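Putative TOXIN related protein (Parabacteroides distasonis ATCC 8503, PDB 3K0Y) is of unknown function but, as a NigD-like protein with an N-terminal OB domain and a C-terminal beta sandwich, probably carries a signal peptide for export from the cytoplasm. Local coordinates at residues 147-152 with 187-192; 137-142 with 151-156; 108-113 with 197-202; 120-125 with 169-174. All blocks are in the same frame, centred on the assembly; numbering follows the deposited sequence.

Contact 1 of 4, residues 147-152 with 187-192; sequences PYTLEF and VVNYWT
Thr149, Leu150 and Glu151 pair in parallel with Val187, Val188 and Asn189 along two central strands of the four-stranded sheet, whose axes approach to 4.4 Å at an angle of 27°. The bonding zigzags as parallel strands require: Leu150 N donates to Val187 O (2.7 Å) and Leu150 O accepts from Asn189 N (2.9 Å), with Val187 N to Tyr148 O before them and Phe152 N to Asn189 O beyond. Past Phe152 the backbones are joined by a water, which gives a hydrogen to Phe152 O and accepts from Trp191 N.

The face carrying Thr149, Glu151, Val187 and Asn189 is the more polar. Thr149 holds CG2 anti to its backbone nitrogen (chi1 to OG1 -63°), which carries this methyl to Asn189 ND2 at 3.6 Å, while OG1 turns to Asp146. Further along, Trp191 comes edge-on to Glu151: its CH2 stands 3.4 Å from Glu151 CD, over the flat side of the carboxylate, with the two planes 87° apart. On the opposite face Leu150 touches Leu138 of the adjacent strand and Val188 touches Leu120 of the facing sheet; Phe152 CB packs against Tyr190 CB at 4.1 Å.

The buried Glu151 carboxylate thus receives the C-H edge of an indole, and its charge is probably balanced by the salt bridge from OE1 to Arg153; Leu150 and Val188 make apolar contacts.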
# COMPACT_ATOMS: atom_id res chain seq x y z
N PRO A 147 1.66 -17.02 8.21
CA PRO A 147 2.25 -16.11 7.21
C PRO A 147 1.30 -15.01 6.69
O PRO A 147 1.75 -13.90 6.35
CB PRO A 147 2.70 -17.05 6.09
CG PRO A 147 1.92 -18.30 6.28
CD PRO A 147 1.56 -18.40 7.72
N TYR A 148 -0.00 -15.28 6.73
CA TYR A 148 -1.00 -14.36 6.18
C TYR A 148 -1.65 -13.49 7.23
O TYR A 148 -2.71 -12.92 6.97
CB TYR A 148 -2.06 -15.15 5.43
CG TYR A 148 -1.45 -15.93 4.31
CD1 TYR A 148 -0.87 -15.27 3.24
CD2 TYR A 148 -1.40 -17.32 4.34
CE1 TYR A 148 -0.29 -15.97 2.19
CE2 TYR A 148 -0.84 -18.05 3.26
CZ TYR A 148 -0.28 -17.36 2.21
OH TYR A 148 0.29 -17.99 1.15
N THR A 149 -1.02 -13.38 8.40
CA THR A 149 -1.46 -12.50 9.46
C THR A 149 -0.38 -11.41 9.55
O THR A 149 0.83 -11.70 9.79
CB THR A 149 -1.66 -13.20 10.86
OG1 THR A 149 -2.69 -14.20 10.80
CG2 THR A 149 -2.04 -12.16 11.95
N LEU A 150 -0.80 -10.16 9.34
CA LEU A 150 0.09 -9.01 9.33
C LEU A 150 -0.32 -7.97 10.35
O LEU A 150 -1.46 -7.98 10.82
CB LEU A 150 0.13 -8.42 7.94
CG LEU A 150 0.43 -9.36 6.79
CD1 LEU A 150 -0.03 -8.72 5.45
CD2 LEU A 150 1.90 -9.65 6.71
N GLU A 151 0.63 -7.10 10.71
CA GLU A 151 0.34 -5.98 11.58
C GLU A 151 0.77 -4.67 10.90
O GLU A 151 1.90 -4.55 10.44
CB GLU A 151 1.10 -6.08 12.89
CG GLU A 151 0.79 -7.22 13.72
CD GLU A 151 1.65 -7.31 15.02
OE1 GLU A 151 2.66 -6.60 15.17
OE2 GLU A 151 1.27 -8.11 15.88
N PHE A 152 -0.14 -3.72 10.84
CA PHE A 152 0.13 -2.42 10.36
C PHE A 152 0.58 -1.62 11.56
O PHE A 152 -0.13 -1.49 12.52
CB PHE A 152 -1.11 -1.79 9.73
CG PHE A 152 -0.92 -0.35 9.33
CD1 PHE A 152 0.02 -0.01 8.38
CD2 PHE A 152 -1.64 0.65 9.93
CE1 PHE A 152 0.22 1.31 8.02
CE2 PHE A 152 -1.48 1.97 9.57
CZ PHE A 152 -0.55 2.32 8.60
N VAL A 187 -5.25 -11.37 7.17
CA VAL A 187 -5.69 -10.70 8.37
C VAL A 187 -4.65 -9.58 8.61
O VAL A 187 -3.44 -9.85 8.73
CB VAL A 187 -5.79 -11.69 9.56
CG1 VAL A 187 -6.07 -10.97 10.88
CG2 VAL A 187 -6.92 -12.75 9.28
N VAL A 188 -5.12 -8.34 8.68
CA VAL A 188 -4.28 -7.24 9.01
C VAL A 188 -4.80 -6.61 10.30
O VAL A 188 -5.87 -6.00 10.31
CB VAL A 188 -4.30 -6.17 7.89
CG1 VAL A 188 -3.41 -5.00 8.28
CG2 VAL A 188 -3.88 -6.77 6.56
N ASN A 189 -3.98 -6.71 11.35
CA ASN A 189 -4.18 -6.06 12.62
C ASN A 189 -3.57 -4.66 12.64
O ASN A 189 -2.54 -4.40 11.98
CB ASN A 189 -3.54 -6.93 13.71
CG ASN A 189 -4.26 -8.26 13.86
OD1 ASN A 189 -5.45 -8.27 14.08
ND2 ASN A 189 -3.58 -9.35 13.68
N TYR A 190 -4.24 -3.74 13.33
CA TYR A 190 -3.74 -2.37 13.53
C TYR A 190 -4.26 -1.90 14.87
O TYR A 190 -5.17 -2.52 15.41
CB TYR A 190 -4.21 -1.43 12.40
CG TYR A 190 -5.70 -1.35 12.26
CD1 TYR A 190 -6.41 -2.35 11.63
CD2 TYR A 190 -6.41 -0.25 12.74
CE1 TYR A 190 -7.77 -2.29 11.51
CE2 TYR A 190 -7.77 -0.19 12.62
CZ TYR A 190 -8.44 -1.21 12.00
OH TYR A 190 -9.82 -1.16 11.87
N TRP A 191 -3.70 -0.83 15.41
CA TRP A 191 -4.07 -0.34 16.73
C TRP A 191 -4.73 1.01 16.66
O TRP A 191 -4.30 1.89 15.91
CB TRP A 191 -2.88 -0.34 17.69
CG TRP A 191 -2.57 -1.75 18.00
CD1 TRP A 191 -3.21 -2.57 18.93
CD2 TRP A 191 -1.65 -2.58 17.29
NE1 TRP A 191 -2.70 -3.86 18.85
CE2 TRP A 191 -1.74 -3.89 17.85
CE3 TRP A 191 -0.76 -2.36 16.24
CZ2 TRP A 191 -0.95 -4.94 17.40
CZ3 TRP A 191 0.02 -3.41 15.79
CH2 TRP A 191 -0.07 -4.67 16.37
N THR A 192 -5.81 1.11 17.42
CA THR A 192 -6.64 2.29 17.45
C THR A 192 -6.74 2.77 18.89
O THR A 192 -6.19 2.15 19.80
CB THR A 192 -8.07 2.00 16.91
OG1 THR A 192 -8.82 1.26 17.88
CG2 THR A 192 -7.99 1.23 15.63
O HOH W 1 -1.85 0.34 13.74

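Contact 2 of 4, residues 137-142 with 151-156; sequences NLIQPD and EFRHNA
Ile139 packs its CD1 methyl against the polar pair formed by Glu151 and Arg153 on the neighbouring strand, 3.5 Å from Glu151 OE1 and 3.8 Å from Arg153 NE. Its CG1 branch reaches across because it lies between the backbone N and the carbonyl carbon (chi1 70°), while CG2 is turned the other way. Arg153 bends at its second torsion (chi2 -88°), which brings the guanidinium side-on to Glu151: NE at 2.9 Å and NH2 at 2.7 Å both donate to the single atom OE1. The two nitrogens come from one face of the carboxylate, about 30° or more out of its plane, with OE1 close to the guanidinium plane. NH1 turns to Asp98 and to the carbonyl of Gly102, so the cation has acidic partners in two directions and its rotation is well restrained. Pro141 covers the other oxygen, with its ring carbon CG 3.8 Å from Glu151 OE2.

Leu138 and Phe152 point to the opposite face. The CD1 branch of Leu138 lies 3.6 Å from Glu151 O, and the Phe152 ring brings CD1 to within 3.5 Å of Asn137 O.

Between the strands, Asn137 with Arg153 and Ile139 with Glu151 form hydrogen-bonded pairs, each closed by two backbone bonds, and Leu138 with Phe152 is the non-hydrogen-bonded pair between them. This is an antiparallel beta hairpin with a long connection, whose first strand, 135-139, borders one sheet of the beta sandwich.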
# COMPACT_ATOMS: atom_id res chain seq x y z
N ASN A 137 4.84 0.96 8.83
CA ASN A 137 5.28 -0.37 8.39
C ASN A 137 4.21 -1.45 8.43
O ASN A 137 3.21 -1.34 9.12
CB ASN A 137 6.43 -0.85 9.27
CG ASN A 137 7.71 -0.13 9.00
OD1 ASN A 137 8.38 -0.40 8.01
ND2 ASN A 137 8.04 0.82 9.86
N LEU A 138 4.49 -2.53 7.73
CA LEU A 138 3.66 -3.73 7.76
C LEU A 138 4.62 -4.88 8.08
O LEU A 138 5.63 -5.04 7.38
CB LEU A 138 3.04 -3.95 6.39
CG LEU A 138 1.99 -5.05 6.32
CD1 LEU A 138 0.73 -4.59 7.03
CD2 LEU A 138 1.72 -5.40 4.84
N ILE A 139 4.32 -5.63 9.13
CA ILE A 139 5.17 -6.74 9.57
C ILE A 139 4.42 -8.02 9.78
O ILE A 139 3.19 -8.04 9.93
CB ILE A 139 5.90 -6.42 10.84
CG1 ILE A 139 4.94 -6.37 12.05
CG2 ILE A 139 6.69 -5.10 10.67
CD1 ILE A 139 5.68 -6.15 13.39
N GLN A 140 5.17 -9.12 9.75
CA GLN A 140 4.58 -10.45 10.07
C GLN A 140 5.05 -10.87 11.44
O GLN A 140 6.22 -11.24 11.57
CB GLN A 140 5.05 -11.49 9.05
CG GLN A 140 4.51 -11.34 7.67
CD GLN A 140 5.19 -12.30 6.71
OE1 GLN A 140 6.37 -12.16 6.40
NE2 GLN A 140 4.44 -13.25 6.20
N PRO A 141 4.19 -10.83 12.46
CA PRO A 141 4.71 -11.26 13.74
C PRO A 141 5.20 -12.74 13.78
O PRO A 141 5.99 -13.05 14.60
CB PRO A 141 3.50 -11.12 14.67
CG PRO A 141 2.37 -11.11 13.80
CD PRO A 141 2.79 -10.42 12.59
N ASP A 142 4.68 -13.64 12.95
CA ASP A 142 5.09 -15.05 12.96
C ASP A 142 4.88 -15.57 11.55
O ASP A 142 3.83 -16.13 11.22
CB ASP A 142 4.22 -15.85 13.95
CG ASP A 142 4.71 -17.29 14.14
OD1 ASP A 142 5.55 -17.72 13.32
OD2 ASP A 142 4.27 -17.97 15.12
N GLU A 151 0.63 -7.10 10.71
CA GLU A 151 0.34 -5.98 11.58
C GLU A 151 0.77 -4.67 10.90
O GLU A 151 1.90 -4.55 10.44
CB GLU A 151 1.10 -6.08 12.89
CG GLU A 151 0.79 -7.22 13.72
CD GLU A 151 1.65 -7.31 15.02
OE1 GLU A 151 2.66 -6.60 15.17
OE2 GLU A 151 1.27 -8.11 15.88
N PHE A 152 -0.14 -3.72 10.84
CA PHE A 152 0.13 -2.42 10.36
C PHE A 152 0.58 -1.62 11.56
O PHE A 152 -0.13 -1.49 12.52
CB PHE A 152 -1.11 -1.79 9.73
CG PHE A 152 -0.92 -0.35 9.33
CD1 PHE A 152 0.02 -0.01 8.38
CD2 PHE A 152 -1.64 0.65 9.93
CE1 PHE A 152 0.22 1.31 8.02
CE2 PHE A 152 -1.48 1.97 9.57
CZ PHE A 152 -0.55 2.32 8.60
N ARG A 153 1.77 -1.07 11.47
CA ARG A 153 2.41 -0.41 12.59
C ARG A 153 2.69 1.07 12.28
O ARG A 153 3.00 1.44 11.12
CB ARG A 153 3.71 -1.16 12.85
CG ARG A 153 3.48 -2.58 13.30
CD ARG A 153 3.36 -2.52 14.75
NE ARG A 153 3.43 -3.80 15.41
CZ ARG A 153 3.63 -3.92 16.71
NH1 ARG A 153 3.79 -2.84 17.45
NH2 ARG A 153 3.63 -5.10 17.26
N HIS A 154 2.52 1.91 13.31
CA HIS A 154 2.69 3.35 13.22
C HIS A 154 3.45 3.83 14.45
O HIS A 154 3.01 3.56 15.60
CB HIS A 154 1.33 4.02 13.09
CG HIS A 154 1.32 5.51 13.28
ND1 HIS A 154 0.61 6.10 14.30
CD2 HIS A 154 1.83 6.53 12.55
CE1 HIS A 154 0.73 7.42 14.22
NE2 HIS A 154 1.48 7.70 13.17
N ASN A 155 4.59 4.47 14.20
CA ASN A 155 5.35 5.15 15.26
C ASN A 155 5.38 6.65 15.00
O ASN A 155 5.97 7.09 14.03
CB ASN A 155 6.79 4.66 15.28
CG ASN A 155 7.44 4.79 16.65
OD1 ASN A 155 7.14 5.68 17.41
ND2 ASN A 155 8.32 3.86 16.95
N ALA A 156 4.76 7.42 15.89
CA ALA A 156 4.76 8.89 15.89
C ALA A 156 5.94 9.53 16.66
O ALA A 156 6.11 10.77 16.64
CB ALA A 156 3.44 9.40 16.49

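Contact 3 of 4, residues 108-113 with 197-202; sequences IYNNNM and QAYKLK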
# COMPACT_ATOMS: atom_id res chain seq x y z
N ILE A 108 -8.52 3.57 10.72
CA ILE A 108 -8.77 3.06 9.38
C ILE A 108 -10.26 2.62 9.23
O ILE A 108 -10.72 1.77 9.94
CB ILE A 108 -7.87 1.87 9.05
CG1 ILE A 108 -6.36 2.19 9.29
CG2 ILE A 108 -8.02 1.44 7.62
CD1 ILE A 108 -5.46 0.95 9.18
N TYR A 109 -11.01 3.23 8.33
CA TYR A 109 -12.37 2.82 8.13
C TYR A 109 -12.37 1.67 7.14
O TYR A 109 -11.42 1.47 6.37
CB TYR A 109 -13.20 3.95 7.61
CG TYR A 109 -13.50 4.95 8.67
CD1 TYR A 109 -12.50 5.86 9.13
CD2 TYR A 109 -14.74 4.98 9.26
CE1 TYR A 109 -12.81 6.79 10.15
CE2 TYR A 109 -15.04 5.89 10.24
CZ TYR A 109 -14.08 6.79 10.69
OH TYR A 109 -14.47 7.65 11.69
N ASN A 110 -13.37 0.84 7.28
CA ASN A 110 -13.72 -0.16 6.26
C ASN A 110 -13.80 0.51 4.86
O ASN A 110 -14.46 1.57 4.65
CB ASN A 110 -15.07 -0.79 6.60
CG ASN A 110 -15.00 -1.69 7.82
OD1 ASN A 110 -14.97 -1.24 9.00
ND2 ASN A 110 -14.91 -3.00 7.55
N ASN A 111 -13.07 -0.08 3.95
CA ASN A 111 -13.01 0.31 2.53
C ASN A 111 -11.80 1.16 2.29
O ASN A 111 -11.51 1.42 1.15
CB ASN A 111 -14.30 0.89 1.95
CG ASN A 111 -15.41 -0.08 2.04
OD1 ASN A 111 -15.19 -1.28 2.26
ND2 ASN A 111 -16.60 0.40 1.91
N ASN A 112 -11.10 1.53 3.36
CA ASN A 112 -9.90 2.37 3.29
C ASN A 112 -8.68 1.48 3.39
O ASN A 112 -7.52 1.96 3.48
CB ASN A 112 -9.91 3.51 4.36
CG ASN A 112 -10.80 4.74 3.95
OD1 ASN A 112 -11.28 4.83 2.84
ND2 ASN A 112 -10.98 5.69 4.87
N MSE A 113 -8.92 0.17 3.41
CA MSE A 113 -7.83 -0.79 3.26
C MSE A 113 -8.19 -1.75 2.15
O MSE A 113 -9.23 -2.35 2.19
CB MSE A 113 -7.64 -1.60 4.55
CG MSE A 113 -6.36 -2.34 4.51
SE MSE A 113 -5.88 -3.44 6.07
CE MSE A 113 -5.94 -2.19 7.46
N GLN A 197 -7.61 -3.81 16.45
CA GLN A 197 -8.64 -4.28 15.51
C GLN A 197 -7.98 -5.02 14.38
O GLN A 197 -6.77 -4.95 14.22
CB GLN A 197 -9.43 -3.15 14.85
CG GLN A 197 -9.40 -1.84 15.50
CD GLN A 197 -10.61 -1.56 16.30
OE1 GLN A 197 -11.00 -0.40 16.51
NE2 GLN A 197 -11.23 -2.61 16.78
N ALA A 198 -8.81 -5.64 13.56
CA ALA A 198 -8.42 -6.53 12.48
C ALA A 198 -9.27 -6.25 11.24
O ALA A 198 -10.46 -5.94 11.32
CB ALA A 198 -8.62 -7.99 12.87
N TYR A 199 -8.66 -6.38 10.08
CA TYR A 199 -9.44 -6.38 8.87
C TYR A 199 -9.04 -7.61 8.10
O TYR A 199 -7.89 -7.98 8.12
CB TYR A 199 -9.24 -5.09 8.08
CG TYR A 199 -10.07 -3.93 8.61
CD1 TYR A 199 -11.39 -4.11 9.17
CD2 TYR A 199 -9.53 -2.65 8.60
CE1 TYR A 199 -12.12 -2.97 9.67
CE2 TYR A 199 -10.21 -1.58 9.13
CZ TYR A 199 -11.50 -1.72 9.63
OH TYR A 199 -12.05 -0.53 10.06
N LYS A 200 -10.02 -8.25 7.48
CA LYS A 200 -9.82 -9.50 6.78
C LYS A 200 -10.06 -9.32 5.32
O LYS A 200 -11.17 -8.97 4.92
CB LYS A 200 -10.78 -10.55 7.26
CG LYS A 200 -10.53 -11.07 8.61
CD LYS A 200 -11.20 -12.46 8.78
CE LYS A 200 -10.79 -13.09 10.13
NZ LYS A 200 -11.79 -14.10 10.55
N LEU A 201 -9.06 -9.59 4.52
CA LEU A 201 -9.19 -9.45 3.09
C LEU A 201 -8.86 -10.79 2.43
O LEU A 201 -8.20 -11.65 2.99
CB LEU A 201 -8.23 -8.36 2.55
CG LEU A 201 -8.09 -7.03 3.28
CD1 LEU A 201 -7.11 -7.17 4.45
CD2 LEU A 201 -7.53 -5.89 2.37
N LYS A 202 -9.32 -10.93 1.20
CA LYS A 202 -9.03 -12.10 0.38
C LYS A 202 -7.78 -11.77 -0.38
O LYS A 202 -7.68 -10.67 -0.90
CB LYS A 202 -10.19 -12.36 -0.60
CG LYS A 202 -11.47 -12.74 0.05
CD LYS A 202 -11.36 -14.11 0.62
CE LYS A 202 -12.69 -14.65 1.13
NZ LYS A 202 -12.49 -15.76 2.14
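Tyr199 supplies the polar link between the strand and the loop: its hydroxyl donates to the backbone carbonyl of Ile108, with OH 2.7 Å from O. The hydroxyl oxygen lies 26° from the carbonyl plane, and the acceptor sits near the plane of the phenol ring, at its edge. Asn110 OD1 also comes close, 3.2 Å from Tyr199 OH. The amide of this asparagine meets the ring obliquely near CE1, with the planes 69° apart, and its ND2 is 3.5 Å from Tyr199 CE1. Both residues therefore converge on the phenol end of the tyrosine.

Directly after Ile108 the loop forms a type II beta turn from Tyr109 to Asn112, closed by Asn112 N donating to Tyr109 O; Asn111 takes the third place with a positive phi. In the NigD-like beta sandwich this turn leads into strand 113-116 of one sheet, while Tyr199 belongs to 195-203, the outermost strand of the facing four-stranded sheet within the chain.

Apolar contacts gather at CE2 and CD2 of the ring. Ile108 CG2 touches Tyr199 CE2 at 4.0 Å as the two side chains run past each other in opposite directions. Met113, a selenomethionine, extends from the backbone and bends only at its last torsion (chi3 -56°), which places the methyl CE 3.8 Å from Tyr199 CD2, near the ring plane. Its selenium rests against Leu201 CD1, SE to CD1 4.2 Å, and Leu201 CD2 approaches the carbonyl of Met113.

Contact 4 of 4, residues 120-125 with 169-174; sequences LNIYFE and VAFNLS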
# COMPACT_ATOMS: atom_id res chain seq x y z
N LEU A 120 -0.97 -4.14 -0.57
CA LEU A 120 -1.93 -3.72 0.41
C LEU A 120 -1.90 -2.19 0.45
O LEU A 120 -0.88 -1.61 0.80
CB LEU A 120 -1.60 -4.30 1.78
CG LEU A 120 -2.54 -3.91 2.91
CD1 LEU A 120 -3.93 -4.61 2.72
CD2 LEU A 120 -2.00 -4.15 4.31
N ASN A 121 -3.04 -1.58 0.19
CA ASN A 121 -3.21 -0.16 0.13
C ASN A 121 -3.99 0.32 1.34
O ASN A 121 -4.98 -0.29 1.72
CB ASN A 121 -3.98 0.20 -1.12
CG ASN A 121 -3.25 -0.20 -2.38
OD1 ASN A 121 -2.37 0.51 -2.83
ND2 ASN A 121 -3.61 -1.35 -2.95
N ILE A 122 -3.51 1.38 1.96
CA ILE A 122 -4.11 1.92 3.11
C ILE A 122 -4.24 3.42 3.02
O ILE A 122 -3.32 4.09 2.57
CB ILE A 122 -3.32 1.57 4.39
CG1 ILE A 122 -3.16 0.07 4.55
CG2 ILE A 122 -4.07 2.12 5.61
CD1 ILE A 122 -2.30 -0.37 5.78
N TYR A 123 -5.41 3.92 3.39
CA TYR A 123 -5.68 5.32 3.70
C TYR A 123 -6.05 5.36 5.17
O TYR A 123 -7.04 4.74 5.58
CB TYR A 123 -6.88 5.86 2.88
CG TYR A 123 -7.24 7.31 3.14
CD1 TYR A 123 -6.66 8.35 2.42
CD2 TYR A 123 -8.18 7.65 4.12
CE1 TYR A 123 -7.01 9.71 2.65
CE2 TYR A 123 -8.54 8.99 4.38
CZ TYR A 123 -7.94 10.01 3.64
OH TYR A 123 -8.28 11.30 3.91
N PHE A 124 -5.28 6.10 5.97
CA PHE A 124 -5.42 6.08 7.43
C PHE A 124 -5.34 7.49 7.95
O PHE A 124 -4.87 8.41 7.25
CB PHE A 124 -4.35 5.19 8.10
CG PHE A 124 -2.93 5.77 8.03
CD1 PHE A 124 -2.15 5.56 6.93
CD2 PHE A 124 -2.43 6.54 9.07
CE1 PHE A 124 -0.86 6.11 6.85
CE2 PHE A 124 -1.14 7.11 8.99
CZ PHE A 124 -0.37 6.88 7.90
N GLU A 125 -5.83 7.69 9.17
CA GLU A 125 -5.72 8.98 9.80
C GLU A 125 -5.09 8.84 11.15
O GLU A 125 -5.15 7.81 11.77
CB GLU A 125 -7.09 9.63 10.00
CG GLU A 125 -7.82 10.03 8.73
CD GLU A 125 -9.25 10.50 9.03
OE1 GLU A 125 -10.13 9.67 9.43
OE2 GLU A 125 -9.47 11.70 8.87
N VAL A 169 -0.38 4.82 2.10
CA VAL A 169 0.75 3.92 1.97
C VAL A 169 0.33 2.71 1.12
O VAL A 169 -0.86 2.33 1.06
CB VAL A 169 1.27 3.52 3.39
CG1 VAL A 169 0.17 2.69 4.17
CG2 VAL A 169 2.59 2.77 3.31
N ALA A 170 1.31 2.06 0.51
CA ALA A 170 1.15 0.80 -0.20
C ALA A 170 2.28 -0.11 0.19
O ALA A 170 3.44 0.33 0.25
CB ALA A 170 1.17 1.05 -1.70
N PHE A 171 1.94 -1.37 0.53
CA PHE A 171 2.93 -2.40 0.88
C PHE A 171 2.94 -3.53 -0.16
O PHE A 171 1.91 -4.12 -0.51
CB PHE A 171 2.62 -2.98 2.27
CG PHE A 171 2.71 -1.96 3.38
CD1 PHE A 171 3.95 -1.53 3.86
CD2 PHE A 171 1.57 -1.48 4.00
CE1 PHE A 171 4.02 -0.62 4.89
CE2 PHE A 171 1.67 -0.58 5.08
CZ PHE A 171 2.86 -0.14 5.51
N ASN A 172 4.13 -3.81 -0.69
CA ASN A 172 4.29 -4.84 -1.69
C ASN A 172 4.13 -6.18 -0.99
O ASN A 172 4.85 -6.48 -0.03
CB ASN A 172 5.67 -4.68 -2.35
CG ASN A 172 5.85 -5.52 -3.59
OD1 ASN A 172 5.36 -6.64 -3.65
ND2 ASN A 172 6.65 -5.02 -4.53
N LEU A 173 3.17 -6.98 -1.44
CA LEU A 173 2.91 -8.29 -0.81
C LEU A 173 3.61 -9.45 -1.47
O LEU A 173 3.35 -10.60 -1.15
CB LEU A 173 1.41 -8.59 -0.79
CG LEU A 173 0.58 -7.57 -0.03
CD1 LEU A 173 -0.92 -7.88 -0.10
CD2 LEU A 173 1.05 -7.48 1.39
N SER A 174 4.51 -9.17 -2.39
CA SER A 174 5.06 -10.22 -3.21
C SER A 174 5.96 -11.18 -2.41
O SER A 174 6.29 -12.22 -2.91
CB SER A 174 5.83 -9.61 -4.40
OG SER A 174 7.00 -8.98 -3.96
O HOH W 2 -2.03 2.99 -1.45
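Leu120 and Ile122 form hydrogen-bonded antiparallel pairs with Phe171 and Val169, each closed by two backbone bonds and with Asn121 and Ala170 as the non-hydrogen-bonded pair between, on strands whose directions differ by 164° and whose axes come within 4.7 Å. In the NigD-like beta sandwich both strands belong to the large curled sheet facing the four-stranded one, in which 163-172 also pairs with 74-88.

Leu120, Ile122, Val169 and Phe171 turn to the sandwich interior, where Phe152 and Leu138 of the other sheet meet them. Val169 has its CG1 methyl between the backbone N and the carbonyl carbon (chi1 64°), and that branch packs 3.7 Å from Ile122 CB. Its CG2 lies over one face of the Phe171 ring, towards the rim, while Ile122 CD1 reaches the ring edge, 4.0 Å from Phe171 CE2. Leu173 closes the end of the pair with CD1 4.1 Å from Leu120 CB.

On the other face Asn121 is tied by several bonds: OD1 accepts from Arg53, ND2 donates to the carbonyl of Trp114, and a water donates to both Asn121 OD1 and Val169 O. Asn172 opens an Asx turn, in which its OD1 accepts from Ser174 N in its carbonyl plane at 3.0 Å and from Ser174 OG, well above that plane, at 2.9 Å.

How the contacts relate
All four contacts fall in the NigD-like C-terminal beta sandwich. Contacts 1 and 2, with centres about 7 Å apart, share Glu151 and Phe152 and together join strands 135-139, 149-155 and 184-192 of one sheet. Strand 195-203, the fourth, is tied by contact 3 to the loop before 113-116. Contact 4 joins two strands of the facing sheet, its centre about 11 Å from those of contacts 2 and 3 and 12 Å from that of contact 1. Along the chain contact 3 encloses the others, contact 2 is nested within contact 4, and contacts 1 and 4 alternate. The chain thus passes repeatedly between sheets: 119-128 in one, 135-139 and 149-155 in the other, 163-172 back in the first, 184-192 and 195-203 in the second.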